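Side-chain contacts in putative peptidase (PDB 5DYN), which is a clostripain-family cysteine protease, probably the bacterial enzyme that activates the Bacteroides fragilis toxin by proteolytic cleavage: residues 128-131 with 132-136; 202-205 with 206-210. One frame throughout, in Å; residues are numbered along the deposited sequence.

Contact 1: residues 128-131 with 132-136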
ATOM      1  N   LYS B 128       8.013  23.647  -5.417  1.00 39.84           N
ATOM      2  CA  LYS B 128       7.743  24.959  -5.999  1.00 35.43           C
ATOM      3  C   LYS B 128       6.511  25.595  -5.359  1.00 36.28           C
ATOM      4  O   LYS B 128       6.278  26.795  -5.494  1.00 47.48           O
ATOM      5  CB  LYS B 128       7.543  24.850  -7.514  1.00 38.60           C
ATOM      6  CG  LYS B 128       8.756  24.334  -8.277  1.00 41.72           C
ATOM      7  CD  LYS B 128       8.462  24.192  -9.767  1.00 42.08           C
ATOM      8  CE  LYS B 128       9.752  24.105 -10.581  1.00 57.22           C
ATOM      9  NZ  LYS B 128       9.501  24.042 -12.052  1.00 58.37           N
ATOM     10  N   VAL B 129       5.724  24.785  -4.659  1.00 35.98           N
ATOM     11  CA  VAL B 129       4.461  25.245  -4.092  1.00 34.41           C
ATOM     12  C   VAL B 129       4.538  25.519  -2.593  1.00 38.55           C
ATOM     13  O   VAL B 129       4.221  26.619  -2.138  1.00 42.39           O
ATOM     14  CB  VAL B 129       3.339  24.215  -4.334  1.00 36.67           C
ATOM     15  CG1 VAL B 129       2.067  24.633  -3.611  1.00 38.21           C
ATOM     16  CG2 VAL B 129       3.086  24.041  -5.827  1.00 29.52           C
ATOM     17  N   LEU B 130       4.966  24.512  -1.837  1.00 35.34           N
ATOM     18  CA  LEU B 130       4.882  24.524  -0.374  1.00 37.68           C
ATOM     19  C   LEU B 130       5.519  25.734   0.337  1.00 40.06           C
ATOM     20  O   LEU B 130       4.863  26.354   1.173  1.00 35.72           O
ATOM     21  CB  LEU B 130       5.483  23.228   0.181  1.00 32.16           C
ATOM     22  CG  LEU B 130       4.493  22.103   0.491  1.00 35.75           C
ATOM     23  CD1 LEU B 130       3.411  22.012  -0.571  1.00 35.89           C
ATOM     24  CD2 LEU B 130       5.224  20.775   0.630  1.00 29.95           C
ATOM     25  N   PRO B 131       6.791  26.070   0.032  1.00 39.87           N
ATOM     26  CA  PRO B 131       7.360  27.213   0.759  1.00 35.80           C
ATOM     27  C   PRO B 131       6.646  28.515   0.424  1.00 36.91           C
ATOM     28  O   PRO B 131       6.530  29.405   1.263  1.00 41.55           O
ATOM     29  CB  PRO B 131       8.816  27.260   0.272  1.00 33.88           C
ATOM     30  CG  PRO B 131       9.073  25.923  -0.342  1.00 38.12           C
ATOM     31  CD  PRO B 131       7.764  25.490  -0.910  1.00 32.82           C
ATOM     32  N   ARG B 132       6.159  28.597  -0.806  1.00 41.68           N
ATOM     33  CA  ARG B 132       5.541  29.802  -1.339  1.00 38.36           C
ATOM     34  C   ARG B 132       4.157  30.067  -0.746  1.00 45.21           C
ATOM     35  O   ARG B 132       3.738  31.220  -0.622  1.00 48.28           O
ATOM     36  CB  ARG B 132       5.457  29.683  -2.863  1.00 42.98           C
ATOM     37  CG  ARG B 132       4.993  30.914  -3.605  1.00 48.93           C
ATOM     38  CD  ARG B 132       5.358  30.780  -5.076  1.00 54.59           C
ATOM     39  NE  ARG B 132       4.494  31.567  -5.951  1.00 52.87           N
ATOM     40  CZ  ARG B 132       4.525  31.500  -7.278  1.00 59.79           C
ATOM     41  NH1 ARG B 132       5.377  30.681  -7.879  1.00 68.58           N
ATOM     42  NH2 ARG B 132       3.702  32.245  -8.004  1.00 52.73           N
ATOM     43  N   TYR B 133       3.452  29.003  -0.373  1.00 41.52           N
ATOM     44  CA  TYR B 133       2.076  29.134   0.100  1.00 36.37           C
ATOM     45  C   TYR B 133       1.908  28.733   1.560  1.00 34.83           C
ATOM     46  O   TYR B 133       0.801  28.760   2.094  1.00 36.88           O
ATOM     47  CB  TYR B 133       1.137  28.303  -0.775  1.00 37.66           C
ATOM     48  CG  TYR B 133       0.940  28.887  -2.152  1.00 37.53           C
ATOM     49  CD1 TYR B 133       1.772  28.527  -3.203  1.00 32.85           C
ATOM     50  CD2 TYR B 133      -0.070  29.809  -2.399  1.00 33.59           C
ATOM     51  CE1 TYR B 133       1.600  29.060  -4.461  1.00 36.62           C
ATOM     52  CE2 TYR B 133      -0.250  30.349  -3.654  1.00 33.93           C
ATOM     53  CZ  TYR B 133       0.589  29.971  -4.683  1.00 38.41           C
ATOM     54  OH  TYR B 133       0.417  30.505  -5.940  1.00 36.80           O
ATOM     55  N   ILE B 134       3.007  28.350   2.200  1.00 35.75           N
ATOM     56  CA  ILE B 134       2.992  28.034   3.623  1.00 36.15           C
ATOM     57  C   ILE B 134       4.135  28.788   4.293  1.00 39.88           C
ATOM     58  O   ILE B 134       5.183  28.220   4.602  1.00 37.94           O
ATOM     59  CB  ILE B 134       3.122  26.520   3.883  1.00 38.47           C
ATOM     60  CG1 ILE B 134       2.147  25.738   3.000  1.00 32.33           C
ATOM     61  CG2 ILE B 134       2.881  26.205   5.354  1.00 34.00           C
ATOM     62  CD1 ILE B 134       2.262  24.241   3.146  1.00 31.58           C
ATOM     63  N   THR B 135       3.926  30.084   4.500  1.00 45.93           N
ATOM     64  CA  THR B 135       4.976  30.961   5.003  1.00 44.32           C
ATOM     65  C   THR B 135       4.982  31.043   6.527  1.00 41.50           C
ATOM     66  O   THR B 135       5.999  31.386   7.129  1.00 45.02           O
ATOM     67  CB  THR B 135       4.834  32.379   4.420  1.00 47.01           C
ATOM     68  OG1 THR B 135       3.511  32.871   4.672  1.00 47.00           O
ATOM     69  CG2 THR B 135       5.078  32.358   2.918  1.00 36.30           C
ATOM     70  N   GLY B 136       3.847  30.721   7.143  1.00 43.27           N
ATOM     71  CA  GLY B 136       3.726  30.758   8.591  1.00 39.62           C
ATOM     72  C   GLY B 136       3.443  29.400   9.207  1.00 41.74           C
ATOM     73  O   GLY B 136       3.239  28.416   8.498  1.00 45.93           O
TER

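Contact 2: residues 202-205 with 206-210. With NA (sodium ion), chain I.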
ATOM      1  N   PHE B 202     -18.220   5.979   5.581  1.00 34.77           N
ATOM      2  CA  PHE B 202     -17.901   7.388   5.399  1.00 29.78           C
ATOM      3  C   PHE B 202     -17.828   7.723   3.916  1.00 35.86           C
ATOM      4  O   PHE B 202     -17.483   6.871   3.096  1.00 33.13           O
ATOM      5  CB  PHE B 202     -16.585   7.742   6.096  1.00 28.44           C
ATOM      6  CG  PHE B 202     -15.370   7.115   5.471  1.00 29.11           C
ATOM      7  CD1 PHE B 202     -15.021   5.804   5.760  1.00 31.73           C
ATOM      8  CD2 PHE B 202     -14.558   7.845   4.613  1.00 33.65           C
ATOM      9  CE1 PHE B 202     -13.898   5.226   5.191  1.00 26.33           C
ATOM     10  CE2 PHE B 202     -13.431   7.275   4.042  1.00 30.19           C
ATOM     11  CZ  PHE B 202     -13.101   5.964   4.332  1.00 31.66           C
ATOM     12  N   THR B 203     -18.158   8.965   3.576  1.00 32.66           N
ATOM     13  CA  THR B 203     -18.176   9.399   2.183  1.00 32.10           C
ATOM     14  C   THR B 203     -16.767   9.615   1.626  1.00 36.55           C
ATOM     15  O   THR B 203     -15.922  10.254   2.257  1.00 30.99           O
ATOM     16  CB  THR B 203     -18.987  10.706   2.015  1.00 34.56           C
ATOM     17  OG1 THR B 203     -20.312  10.520   2.527  1.00 38.56           O
ATOM     18  CG2 THR B 203     -19.066  11.108   0.550  1.00 34.28           C
ATOM     19  N   MET B 204     -16.523   9.065   0.442  1.00 35.70           N
ATOM     20  CA  MET B 204     -15.300   9.343  -0.294  1.00 31.49           C
ATOM     21  C   MET B 204     -15.548  10.492  -1.263  1.00 38.43           C
ATOM     22  O   MET B 204     -16.255  10.321  -2.256  1.00 38.22           O
ATOM     23  CB  MET B 204     -14.825   8.102  -1.051  1.00 34.10           C
ATOM     24  CG  MET B 204     -13.583   8.334  -1.895  1.00 35.78           C
ATOM     25  SD  MET B 204     -12.123   8.614  -0.879  1.00 35.98           S
ATOM     26  CE  MET B 204     -11.901   6.995  -0.148  1.00 32.03           C
ATOM     27  N   ASN B 205     -14.978  11.657  -0.965  1.00 34.02           N
ATOM     28  CA  ASN B 205     -15.155  12.841  -1.804  1.00 39.58           C
ATOM     29  C   ASN B 205     -14.828  12.570  -3.267  1.00 40.87           C
ATOM     30  O   ASN B 205     -13.841  11.907  -3.584  1.00 43.05           O
ATOM     31  CB  ASN B 205     -14.300  13.996  -1.284  1.00 36.07           C
ATOM     32  CG  ASN B 205     -14.782  14.519   0.050  1.00 34.89           C
ATOM     33  OD1 ASN B 205     -15.773  14.032   0.594  1.00 31.45           O
ATOM     34  ND2 ASN B 205     -14.079  15.508   0.591  1.00 33.52           N
ATOM     35  N   GLN B 206     -15.674  13.087  -4.150  1.00 38.18           N
ATOM     36  CA  GLN B 206     -15.589  12.772  -5.569  1.00 41.71           C
ATOM     37  C   GLN B 206     -14.383  13.427  -6.234  1.00 43.24           C
ATOM     38  O   GLN B 206     -13.991  13.029  -7.331  1.00 44.68           O
ATOM     39  CB  GLN B 206     -16.878  13.195  -6.281  1.00 46.55           C
ATOM     40  CG  GLN B 206     -18.121  12.420  -5.837  1.00 66.66           C
ATOM     41  CD  GLN B 206     -18.014  10.922  -6.091  1.00 71.07           C
ATOM     42  OE1 GLN B 206     -17.507  10.490  -7.128  1.00 68.39           O
ATOM     43  NE2 GLN B 206     -18.488  10.123  -5.138  1.00 58.35           N
ATOM     44  N   ASP B 207     -13.794  14.420  -5.574  1.00 35.28           N
ATOM     45  CA  ASP B 207     -12.638  15.112  -6.135  1.00 34.10           C
ATOM     46  C   ASP B 207     -11.317  14.616  -5.545  1.00 35.81           C
ATOM     47  O   ASP B 207     -10.251  15.141  -5.864  1.00 35.26           O
ATOM     48  CB  ASP B 207     -12.765  16.627  -5.935  1.00 37.45           C
ATOM     49  CG  ASP B 207     -12.973  17.017  -4.483  1.00 37.14           C
ATOM     50  OD1 ASP B 207     -12.855  16.144  -3.597  1.00 41.98           O
ATOM     51  OD2 ASP B 207     -13.246  18.209  -4.227  1.00 38.12           O
ATOM     52  N   ALA B 208     -11.391  13.612  -4.676  1.00 38.17           N
ATOM     53  CA  ALA B 208     -10.185  12.971  -4.165  1.00 36.36           C
ATOM     54  C   ALA B 208      -9.483  12.238  -5.308  1.00 38.55           C
ATOM     55  O   ALA B 208     -10.135  11.769  -6.242  1.00 38.32           O
ATOM     56  CB  ALA B 208     -10.518  12.016  -3.034  1.00 28.13           C
ATOM     57  N   LYS B 209      -8.160  12.144  -5.240  1.00 34.70           N
ATOM     58  CA  LYS B 209      -7.399  11.566  -6.341  1.00 32.24           C
ATOM     59  C   LYS B 209      -6.716  10.254  -5.959  1.00 33.53           C
ATOM     60  O   LYS B 209      -6.151   9.575  -6.816  1.00 33.68           O
ATOM     61  CB  LYS B 209      -6.365  12.571  -6.852  1.00 36.30           C
ATOM     62  CG  LYS B 209      -6.956  13.910  -7.288  1.00 40.06           C
ATOM     63  CD  LYS B 209      -8.110  13.739  -8.263  1.00 32.57           C
ATOM     64  CE  LYS B 209      -8.469  15.059  -8.936  1.00 28.94           C
ATOM     65  NZ  LYS B 209      -8.832  16.118  -7.953  1.00 32.22           N
ATOM     66  N   GLY B 210      -6.760   9.905  -4.676  1.00 34.31           N
ATOM     67  CA  GLY B 210      -6.323   8.590  -4.234  1.00 33.97           C
ATOM     68  C   GLY B 210      -4.909   8.451  -3.697  1.00 32.61           C
ATOM     69  O   GLY B 210      -4.442   7.337  -3.466  1.00 30.04           O
TER
HETATM   70 NA    NA I 404     -12.122  16.676  -1.054  1.00 36.93          NA
HETATM   71  O   HOH W   1     -12.829   9.785  -5.776  1.00 42.53           O

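Contact 1: residues 128-131 with 132-136
Val-129 and Tyr-133, one helical turn apart, meet where methyl CG1 comes in aslant from one side of the phenol ring, standing off its plane, to 3.9 Å from Tyr-133 CD1. The valine puts CG1 anti to its backbone N (chi1 174°), which carries that methyl toward the tyrosine. The edge of the ring receives the carbonyl of Val-129 instead: its O lies in the ring plane, 3.3 Å from CD1 of Tyr-133. A second i to i+4 pair repeats the spacing with a different orientation. The side chains of Leu-130 and Ile-134 lie alongside each other, heading in a common direction, CG of the leucine 4.1 Å from CD1 of the isoleucine. Because CG1 of Ile-134 is anti to the carbonyl carbon (chi1 -48°), it also passes 3.3 Å from Leu-130 O. The backbone is gripped loosely: Val-129 O is shared by weak hydrogen bonds from Arg-132 N and Tyr-133 N (3.1 Å each), and Leu-130 O by weak ones from Tyr-133 N (3.4 Å) and Ile-134 N (2.9 Å). Such shared, bent bonds suit a helix of barely one turn, which Ile-134 leaves. The extended Arg-132 reaches outward to a salt bridge from NH2 to OD2 of Asp-173, the oxygen that is also hydrogen-bonded to Tyr-133 OH. Val-129 and Leu-130 pack on Ile-164 of helix 160-167 and Ile-134 on Phe-163, while Trp-238, in a loop near the C-terminus, touches both Leu-130 and Ile-134; the short helix 130-133 is thereby seated against helix 160-167.

Contact 2: residues 202-205 with 206-210
Two side-chain torsions turn Asn-205 and Asp-207 toward the same sodium ion. In Asp-207, CG sits between the backbone N and the carbonyl carbon (chi1 55°), which folds the carboxylate back along the turn; in Asn-205, CG is anti to the carbonyl carbon (chi1 -68°). The outcome is that OD1 of Asp-207 binds the sodium ion at 2.7 Å and also rests 3.5 Å from CB of Asn-205. ND2 of Asn-205 is modelled 2.8 Å from the sodium ion, but its role as a ligand is doubtful, and the amide may be flipped so that OD1 would be the atom near the ion; Gly-144 O completes the three-residue site.

The backbone that presents these groups is a type I beta turn from Asn-205 to Ala-208. Ala-208 N closes it on Asn-205 O at 3.2 Å with a fairly straight N-H (159°), though the donor stands well above the carbonyl plane. A water donates to that oxygen as well and, weakly, to Ala-208 O, so it bridges the two ends of the turn. Further on, Lys-209 NZ donates to Asp-207 O at 2.7 Å and forms a salt bridge with Asp-161, tying the turn to helix 160-167. SD of Met-204 lies 4.3 Å from CB of Ala-208. Met-204 also packs on strand 185-196, the neighbour of strand 200-203, which is the outermost strand of the five-stranded sheet on that side, and the chain leaves the turn toward strand 212-213.

Contact 1 comes first along the chain; the centres of the two contacts are about 25 Å apart and their nearest atoms about 14 Å, so they do not meet. Residues 128-136 span the short helix 130-133 at the periphery, about 22 Å from the centre of the chain, whereas 202-210 leads out of the outermost strand 200-203 of the five-stranded mixed sheet, about 12 Å from that centre. Helix 160-167 is their common neighbour: it receives apolar side chains from contact 1 and, through Asp-161, the lysine of contact 2. Within one clostripain-family region, the two local turns thus border the same helix from different parts of the fold.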